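Local coordinates for protein phosphodiesterase (Candida albicans, PDB 6CPU) that belongs to the cyclic nucleotide phosphodiesterase family, a largely helical protein of the HD clan whose model holds a zinc and a magnesium ion, at residues L230-Y235 against K316-I321; I238-K243 against P297-F302; H288-L293 against I337-L342. One frame throughout, in Å; residues are numbered along the deposited sequence.

From the N terminus, helix 227-242 comes first and supplies one side of interactions 1 and 2. Interaction 1 joins its residues 230-235 to the loop at 316-321. Interaction 2 joins its later residues 238-243 to 297-302, so the smaller loop closed by interaction 2 lies within the larger one closed by interaction 1. Both partners belong to the long connection between helices 276-292 and 336-348. Interaction 3 closes that connection, packing 288-293 directly on 337-342, and it crosses both other contacts along the chain. Interactions 1 and 2 touch through Gln301 and Val319. Interactions 2 and 3 touch through Phe299 and Ile291. Interactions 1 and 3 do not touch.

Interaction 1 of 3, residues L230-Y235 against K316-I321; sequences LVYCVY and KHTVLI. Unlike the reference sequence in segment 316-321: Lys316 (reference Thr).
Tyr232 and Tyr235 reach from one helix toward Thr318 and Val319 with their hydroxyl ends. Tyr232 makes the polar contact. Tyr232 OH donates a hydrogen bond to Thr318 O, 2.7 Å away. The acceptor lies at the edge of the Tyr232 ring, near the ring plane. The donor stands above the carbonyl plane of Thr318, 36° out of it, and the C=O...OH angle is 141°. The bond therefore does not follow a lone pair. The Tyr232 side chain leaves the helix with CG anti to the backbone N (chi1 -164°), and its far end approaches the loop although its CB does not point there.

Tyr235 lies one helical turn further on. Its CD2 sits 3.5 Å above the plane of the Tyr232 ring, toward the rim, so one tyrosine partly overlies the other. The Tyr235 OH comes within 3.9 Å of Val319 CG1. Val319 CG1 is also 4.0 Å from Tyr232 OH, so this methyl meets both hydroxyl ends. The side chains of Val319 and Tyr235 meet at a slant.

This is a helix-to-loop contact in the helical fold of the phosphodiesterase family. It joins helix 227-242 to the long connection between helices 276-292 and 336-348. Elsewhere on the helix, Leu230 and Val234 pack on helix 276-292, and Val231 packs on helix 253-264. The Tyr232 side chain also touches Leu208 and Leu211 of helix 205-216. On the loop, Val319 O accepts a hydrogen bond from Gln301 NE2, while Gln301 OE1 accepts one from Ile321 N.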
# COMPACT_ATOMS: atom_id res chain seq x y z
N LEU A 230 -8.25 1.62 -8.22
CA LEU A 230 -7.13 0.79 -7.79
C LEU A 230 -7.56 -0.41 -6.94
O LEU A 230 -7.00 -1.50 -7.05
CB LEU A 230 -6.08 1.64 -7.07
CG LEU A 230 -5.32 2.58 -8.02
CD1 LEU A 230 -4.68 3.74 -7.26
CD2 LEU A 230 -4.29 1.82 -8.87
N VAL A 231 -8.58 -0.21 -6.11
CA VAL A 231 -9.17 -1.31 -5.35
C VAL A 231 -9.64 -2.40 -6.31
O VAL A 231 -9.36 -3.60 -6.11
CB VAL A 231 -10.36 -0.82 -4.49
CG1 VAL A 231 -11.18 -1.99 -3.93
CG2 VAL A 231 -9.85 0.05 -3.35
N TYR A 232 -10.36 -2.00 -7.35
CA TYR A 232 -10.86 -2.98 -8.31
C TYR A 232 -9.73 -3.67 -9.07
O TYR A 232 -9.81 -4.86 -9.33
CB TYR A 232 -11.85 -2.37 -9.29
CG TYR A 232 -12.65 -3.44 -9.99
CD1 TYR A 232 -12.32 -3.86 -11.28
CD2 TYR A 232 -13.74 -4.05 -9.36
CE1 TYR A 232 -13.05 -4.86 -11.93
CE2 TYR A 232 -14.48 -5.03 -10.00
CZ TYR A 232 -14.13 -5.44 -11.28
OH TYR A 232 -14.87 -6.43 -11.92
N CYS A 233 -8.69 -2.92 -9.43
CA CYS A 233 -7.50 -3.52 -10.03
C CYS A 233 -6.90 -4.63 -9.17
O CYS A 233 -6.53 -5.69 -9.69
CB CYS A 233 -6.44 -2.47 -10.33
SG CYS A 233 -6.88 -1.28 -11.63
N VAL A 234 -6.79 -4.39 -7.87
CA VAL A 234 -6.29 -5.42 -6.97
C VAL A 234 -7.21 -6.65 -7.01
O VAL A 234 -6.74 -7.78 -7.07
CB VAL A 234 -6.16 -4.91 -5.52
CG1 VAL A 234 -5.74 -6.03 -4.59
CG2 VAL A 234 -5.15 -3.78 -5.44
N TYR A 235 -8.52 -6.42 -6.98
CA TYR A 235 -9.48 -7.52 -7.04
C TYR A 235 -9.26 -8.36 -8.31
O TYR A 235 -9.20 -9.58 -8.24
CB TYR A 235 -10.92 -6.99 -6.95
CG TYR A 235 -11.93 -7.96 -7.53
CD1 TYR A 235 -12.23 -9.15 -6.88
CD2 TYR A 235 -12.54 -7.70 -8.76
CE1 TYR A 235 -13.15 -10.05 -7.43
CE2 TYR A 235 -13.45 -8.59 -9.30
CZ TYR A 235 -13.75 -9.76 -8.64
OH TYR A 235 -14.66 -10.64 -9.21
N LYS A 316 -16.98 -6.26 -23.35
CA LYS A 316 -18.11 -6.66 -22.49
C LYS A 316 -17.71 -7.37 -21.19
O LYS A 316 -18.56 -7.63 -20.35
CB LYS A 316 -19.13 -7.52 -23.26
CG LYS A 316 -18.66 -8.90 -23.71
CD LYS A 316 -19.85 -9.81 -24.01
CE LYS A 316 -19.50 -10.95 -24.96
NZ LYS A 316 -18.41 -11.82 -24.44
N HIS A 317 -16.42 -7.68 -21.01
CA HIS A 317 -15.98 -8.45 -19.85
C HIS A 317 -15.62 -7.52 -18.69
O HIS A 317 -15.03 -6.47 -18.93
CB HIS A 317 -14.78 -9.31 -20.21
CG HIS A 317 -15.02 -10.22 -21.37
ND1 HIS A 317 -15.84 -11.32 -21.28
CD2 HIS A 317 -14.55 -10.20 -22.64
CE1 HIS A 317 -15.86 -11.94 -22.45
NE2 HIS A 317 -15.10 -11.28 -23.29
N THR A 318 -15.98 -7.89 -17.47
CA THR A 318 -15.63 -7.10 -16.27
C THR A 318 -14.57 -7.77 -15.39
O THR A 318 -14.14 -7.18 -14.39
CB THR A 318 -16.87 -6.81 -15.39
OG1 THR A 318 -17.51 -8.03 -15.02
CG2 THR A 318 -17.84 -5.91 -16.13
N VAL A 319 -14.14 -8.98 -15.75
CA VAL A 319 -13.04 -9.65 -15.08
C VAL A 319 -12.05 -10.21 -16.10
O VAL A 319 -12.37 -10.32 -17.28
CB VAL A 319 -13.51 -10.79 -14.14
CG1 VAL A 319 -14.44 -10.24 -13.07
CG2 VAL A 319 -14.19 -11.91 -14.92
N LEU A 320 -10.86 -10.58 -15.63
CA LEU A 320 -9.81 -11.11 -16.51
C LEU A 320 -10.24 -12.49 -17.00
O LEU A 320 -10.64 -13.35 -16.20
CB LEU A 320 -8.47 -11.21 -15.78
CG LEU A 320 -7.94 -9.93 -15.13
CD1 LEU A 320 -6.52 -10.13 -14.63
CD2 LEU A 320 -8.02 -8.72 -16.06
N ILE A 321 -10.19 -12.69 -18.32
CA ILE A 321 -10.62 -13.95 -18.93
C ILE A 321 -9.39 -14.72 -19.38
O ILE A 321 -8.75 -14.35 -20.35
CB ILE A 321 -11.54 -13.71 -20.15
CG1 ILE A 321 -12.71 -12.79 -19.80
CG2 ILE A 321 -12.05 -15.04 -20.69
CD1 ILE A 321 -13.64 -13.30 -18.71

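Interaction 2 of 3, residues I238-K243 against P297-F302; sequences IDYAIK and PKFKQF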
# COMPACT_ATOMS: atom_id res chain seq x y z
N ILE A 238 -5.82 -10.41 -7.82
CA ILE A 238 -5.84 -11.43 -6.78
C ILE A 238 -6.88 -12.52 -7.05
O ILE A 238 -6.60 -13.70 -6.84
CB ILE A 238 -6.04 -10.82 -5.38
CG1 ILE A 238 -4.90 -9.83 -5.06
CG2 ILE A 238 -6.12 -11.90 -4.32
CD1 ILE A 238 -3.53 -10.45 -4.87
N ASP A 239 -8.08 -12.14 -7.49
CA ASP A 239 -9.11 -13.13 -7.83
C ASP A 239 -8.57 -14.09 -8.90
O ASP A 239 -8.73 -15.31 -8.78
CB ASP A 239 -10.39 -12.45 -8.31
CG ASP A 239 -11.56 -13.42 -8.48
OD1 ASP A 239 -11.63 -14.44 -7.78
OD2 ASP A 239 -12.45 -13.14 -9.31
N TYR A 240 -7.89 -13.53 -9.89
CA TYR A 240 -7.32 -14.29 -11.02
C TYR A 240 -6.29 -15.31 -10.54
O TYR A 240 -6.27 -16.45 -10.99
CB TYR A 240 -6.69 -13.32 -12.01
CG TYR A 240 -6.33 -13.91 -13.36
CD1 TYR A 240 -7.31 -14.22 -14.29
CD2 TYR A 240 -4.99 -14.12 -13.73
CE1 TYR A 240 -6.99 -14.74 -15.54
CE2 TYR A 240 -4.66 -14.64 -14.98
CZ TYR A 240 -5.67 -14.94 -15.88
OH TYR A 240 -5.34 -15.47 -17.11
N ALA A 241 -5.44 -14.90 -9.60
CA ALA A 241 -4.44 -15.77 -9.00
C ALA A 241 -5.08 -16.86 -8.15
O ALA A 241 -4.67 -18.02 -8.23
CB ALA A 241 -3.46 -14.96 -8.17
N ILE A 242 -6.07 -16.50 -7.34
CA ILE A 242 -6.79 -17.47 -6.50
C ILE A 242 -7.43 -18.57 -7.35
O ILE A 242 -7.38 -19.75 -6.99
CB ILE A 242 -7.87 -16.78 -5.62
CG1 ILE A 242 -7.22 -15.91 -4.54
CG2 ILE A 242 -8.78 -17.80 -4.95
CD1 ILE A 242 -8.19 -14.96 -3.85
N LYS A 243 -8.03 -18.19 -8.47
CA LYS A 243 -8.67 -19.16 -9.39
C LYS A 243 -7.73 -20.24 -9.93
O LYS A 243 -8.19 -21.28 -10.37
CB LYS A 243 -9.32 -18.43 -10.57
CG LYS A 243 -10.65 -17.78 -10.25
CD LYS A 243 -11.18 -17.05 -11.47
CE LYS A 243 -12.48 -16.32 -11.19
NZ LYS A 243 -12.72 -15.29 -12.23
N PRO A 297 -1.53 -17.92 -16.40
CA PRO A 297 -1.86 -17.90 -17.83
C PRO A 297 -2.19 -16.50 -18.31
O PRO A 297 -2.66 -15.66 -17.53
CB PRO A 297 -3.09 -18.80 -17.92
CG PRO A 297 -3.73 -18.74 -16.57
CD PRO A 297 -2.63 -18.45 -15.58
N LYS A 298 -1.95 -16.24 -19.59
CA LYS A 298 -2.31 -14.95 -20.17
C LYS A 298 -3.83 -14.87 -20.23
O LYS A 298 -4.52 -15.89 -20.15
CB LYS A 298 -1.69 -14.79 -21.56
CG LYS A 298 -0.19 -15.06 -21.58
CD LYS A 298 0.48 -14.52 -22.83
CE LYS A 298 1.89 -15.07 -22.93
NZ LYS A 298 2.68 -14.44 -24.02
N PHE A 299 -4.34 -13.65 -20.34
CA PHE A 299 -5.78 -13.40 -20.36
C PHE A 299 -6.14 -12.55 -21.56
O PHE A 299 -5.28 -11.93 -22.19
CB PHE A 299 -6.26 -12.76 -19.04
CG PHE A 299 -5.47 -11.55 -18.60
CD1 PHE A 299 -5.98 -10.27 -18.80
CD2 PHE A 299 -4.26 -11.68 -17.96
CE1 PHE A 299 -5.28 -9.14 -18.40
CE2 PHE A 299 -3.55 -10.55 -17.55
CZ PHE A 299 -4.06 -9.29 -17.77
N LYS A 300 -7.43 -12.51 -21.89
CA LYS A 300 -7.88 -11.84 -23.11
C LYS A 300 -7.46 -10.37 -23.17
O LYS A 300 -7.18 -9.84 -24.24
CB LYS A 300 -9.40 -11.94 -23.24
CG LYS A 300 -9.94 -11.45 -24.57
CD LYS A 300 -11.40 -11.83 -24.76
CE LYS A 300 -11.84 -11.61 -26.20
NZ LYS A 300 -13.32 -11.63 -26.32
N GLN A 301 -7.42 -9.73 -22.00
CA GLN A 301 -7.14 -8.30 -21.91
C GLN A 301 -5.64 -7.99 -21.75
O GLN A 301 -5.28 -6.83 -21.57
CB GLN A 301 -7.94 -7.69 -20.77
CG GLN A 301 -9.45 -7.92 -20.85
CD GLN A 301 -9.93 -9.13 -20.08
OE1 GLN A 301 -9.24 -10.14 -19.98
NE2 GLN A 301 -11.14 -9.05 -19.55
N PHE A 302 -4.80 -9.01 -21.81
CA PHE A 302 -3.36 -8.85 -21.67
C PHE A 302 -2.76 -8.31 -22.97
O PHE A 302 -3.09 -8.78 -24.06
CB PHE A 302 -2.74 -10.20 -21.30
CG PHE A 302 -1.26 -10.15 -21.08
CD1 PHE A 302 -0.74 -9.70 -19.87
CD2 PHE A 302 -0.37 -10.56 -22.07
CE1 PHE A 302 0.63 -9.66 -19.66
CE2 PHE A 302 0.99 -10.51 -21.87
CZ PHE A 302 1.50 -10.06 -20.66
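The Tyr240 ring has the edge of Phe299 directed at its face and Pro297 O at its own edge, in plane. The two aromatic rings form an edge-to-face pair, with centroids 5.5 Å apart and planes at 67°. Phe302 CB lies over the centre of one face of the Phe299 ring, and Gln301 OE1 lies at that ring's edge. Tyr240 OH donates a hydrogen bond to Pro297 O at 2.7 Å. The donor stands 59° out of the carbonyl plane, so the bond is well away from a lone pair. Lys298 O is also near this hydroxyl, but the angle is too poor for a bond. Apolar atoms crowd the same end of the tyrosine: Phe299 CB is 3.5 Å from Tyr240 OH, and Pro297 CG is 3.7 Å from it. Phe299 CG sits between the backbone N and the carbonyl carbon (chi1 51°), which sets its ring beside Tyr240. Leu320 and Ala322 touch Tyr240 as well. Residues 299-302 form a type I beta turn, closed by Phe302 N to Phe299 O. The contact is helix-to-loop packing in the helical fold of the cyclic nucleotide phosphodiesterase family, between helix 227-242 and the connection after helix 276-292.

Interaction 3 of 3, residues H288-L293 against I337-L342; sequences HFLIRL and IQTLGL
Leu290 packs against Thr339 and Leu342 in a buried, apolar helix-to-helix contact within the helical phosphodiesterase domain. It joins the last turns of helix 276-292 to the early turns of helix 336-348. No hydrogen bond crosses between the two segments. The backbones come nearest at Leu290 and Thr339, whose CA atoms are 7.2 Å apart. Leu290, Thr339 and Leu342 all leave their helices toward the opposite segment. The Leu290 and Thr339 side chains run past each other in opposite directions, whereas those of Leu290 and Leu342 meet at a slant. Thr339 CG2 lies anti to the backbone N and faces the leucine. Thr339 OG1 lies beside the backbone N (chi1 -61°) and is hydrogen-bonded to Asn335 O, one turn back in the chain. The threonine thus offers a methyl to Leu290 while its hydroxyl is held by its own chain. Leu342 also touches Leu457 of helix 446-462, and its side chain is about 12 Å from the bound zinc. Both methyls of Leu290 take part. Leu290 CD1 is 3.6 Å from Thr339 CG2. Leu290 CD2 is 3.7 Å from the same Thr339 CG2. Leu290 CD1 also lies 3.9 Å from Leu342 CD1.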
# COMPACT_ATOMS: atom_id res chain seq x y z
N HIS A 288 2.54 -9.01 -13.99
CA HIS A 288 3.09 -9.17 -15.35
C HIS A 288 4.29 -10.11 -15.39
O HIS A 288 4.35 -10.99 -16.26
CB HIS A 288 3.42 -7.82 -15.98
CG HIS A 288 2.27 -7.21 -16.72
ND1 HIS A 288 2.30 -6.99 -18.08
CD2 HIS A 288 1.05 -6.79 -16.29
CE1 HIS A 288 1.15 -6.45 -18.46
NE2 HIS A 288 0.38 -6.32 -17.39
N PHE A 289 5.24 -9.96 -14.45
CA PHE A 289 6.37 -10.89 -14.36
C PHE A 289 5.88 -12.33 -14.31
O PHE A 289 6.36 -13.18 -15.08
CB PHE A 289 7.25 -10.62 -13.12
CG PHE A 289 7.94 -9.27 -13.11
CD1 PHE A 289 8.09 -8.52 -14.26
CD2 PHE A 289 8.48 -8.78 -11.93
CE1 PHE A 289 8.74 -7.30 -14.24
CE2 PHE A 289 9.13 -7.56 -11.90
CZ PHE A 289 9.26 -6.82 -13.04
N LEU A 290 4.93 -12.61 -13.43
CA LEU A 290 4.43 -13.96 -13.24
C LEU A 290 3.71 -14.52 -14.48
O LEU A 290 3.80 -15.72 -14.75
CB LEU A 290 3.51 -14.00 -12.03
CG LEU A 290 4.23 -13.82 -10.69
CD1 LEU A 290 3.29 -13.30 -9.61
CD2 LEU A 290 4.88 -15.13 -10.25
N ILE A 291 3.01 -13.67 -15.23
CA ILE A 291 2.39 -14.11 -16.48
C ILE A 291 3.47 -14.48 -17.49
O ILE A 291 3.49 -15.59 -18.02
CB ILE A 291 1.44 -13.06 -17.07
CG1 ILE A 291 0.17 -12.97 -16.21
CG2 ILE A 291 1.07 -13.41 -18.51
CD1 ILE A 291 -0.53 -11.64 -16.33
N ARG A 292 4.40 -13.56 -17.72
CA ARG A 292 5.46 -13.77 -18.69
C ARG A 292 6.41 -14.92 -18.32
O ARG A 292 7.10 -15.46 -19.18
CB ARG A 292 6.22 -12.47 -18.93
CG ARG A 292 5.36 -11.40 -19.59
CD ARG A 292 6.20 -10.25 -20.10
NE ARG A 292 5.40 -9.09 -20.49
CZ ARG A 292 4.76 -8.96 -21.65
NH1 ARG A 292 4.79 -9.92 -22.57
NH2 ARG A 292 4.08 -7.84 -21.90
N LEU A 293 6.42 -15.31 -17.04
CA LEU A 293 7.15 -16.49 -16.57
C LEU A 293 6.33 -17.78 -16.66
O LEU A 293 6.82 -18.85 -16.33
CB LEU A 293 7.58 -16.29 -15.11
CG LEU A 293 8.75 -15.32 -14.90
CD1 LEU A 293 8.80 -14.82 -13.46
CD2 LEU A 293 10.06 -16.00 -15.29
N ILE A 337 0.20 -21.45 -5.51
CA ILE A 337 0.10 -20.86 -4.17
C ILE A 337 1.27 -19.92 -3.86
O ILE A 337 1.07 -18.88 -3.23
CB ILE A 337 -0.09 -21.91 -3.05
CG1 ILE A 337 -0.56 -21.23 -1.76
CG2 ILE A 337 1.18 -22.72 -2.80
CD1 ILE A 337 -1.16 -22.18 -0.75
N GLN A 338 2.47 -20.25 -4.33
CA GLN A 338 3.62 -19.37 -4.22
C GLN A 338 3.45 -18.10 -5.05
O GLN A 338 3.90 -17.02 -4.65
CB GLN A 338 4.89 -20.08 -4.69
CG GLN A 338 5.30 -21.26 -3.83
CD GLN A 338 6.12 -22.28 -4.60
OE1 GLN A 338 6.68 -21.99 -5.65
NE2 GLN A 338 6.16 -23.50 -4.08
N THR A 339 2.81 -18.23 -6.21
CA THR A 339 2.49 -17.09 -7.05
C THR A 339 1.51 -16.15 -6.31
O THR A 339 1.70 -14.94 -6.30
CB THR A 339 1.88 -17.54 -8.40
OG1 THR A 339 2.84 -18.35 -9.10
CG2 THR A 339 1.50 -16.36 -9.26
N LEU A 340 0.49 -16.73 -5.69
CA LEU A 340 -0.48 -15.96 -4.89
C LEU A 340 0.22 -15.29 -3.70
O LEU A 340 -0.02 -14.11 -3.43
CB LEU A 340 -1.61 -16.85 -4.38
CG LEU A 340 -2.68 -16.17 -3.51
CD1 LEU A 340 -3.36 -15.03 -4.26
CD2 LEU A 340 -3.73 -17.16 -3.01
N GLY A 341 1.10 -16.02 -3.03
CA GLY A 341 1.89 -15.48 -1.93
C GLY A 341 2.75 -14.29 -2.32
O GLY A 341 2.87 -13.33 -1.56
N LEU A 342 3.34 -14.35 -3.52
CA LEU A 342 4.15 -13.25 -4.03
C LEU A 342 3.27 -12.03 -4.28
O LEU A 342 3.64 -10.90 -3.92
CB LEU A 342 4.84 -13.65 -5.33
CG LEU A 342 6.19 -13.00 -5.69
CD1 LEU A 342 6.32 -12.89 -7.21
CD2 LEU A 342 6.44 -11.63 -5.08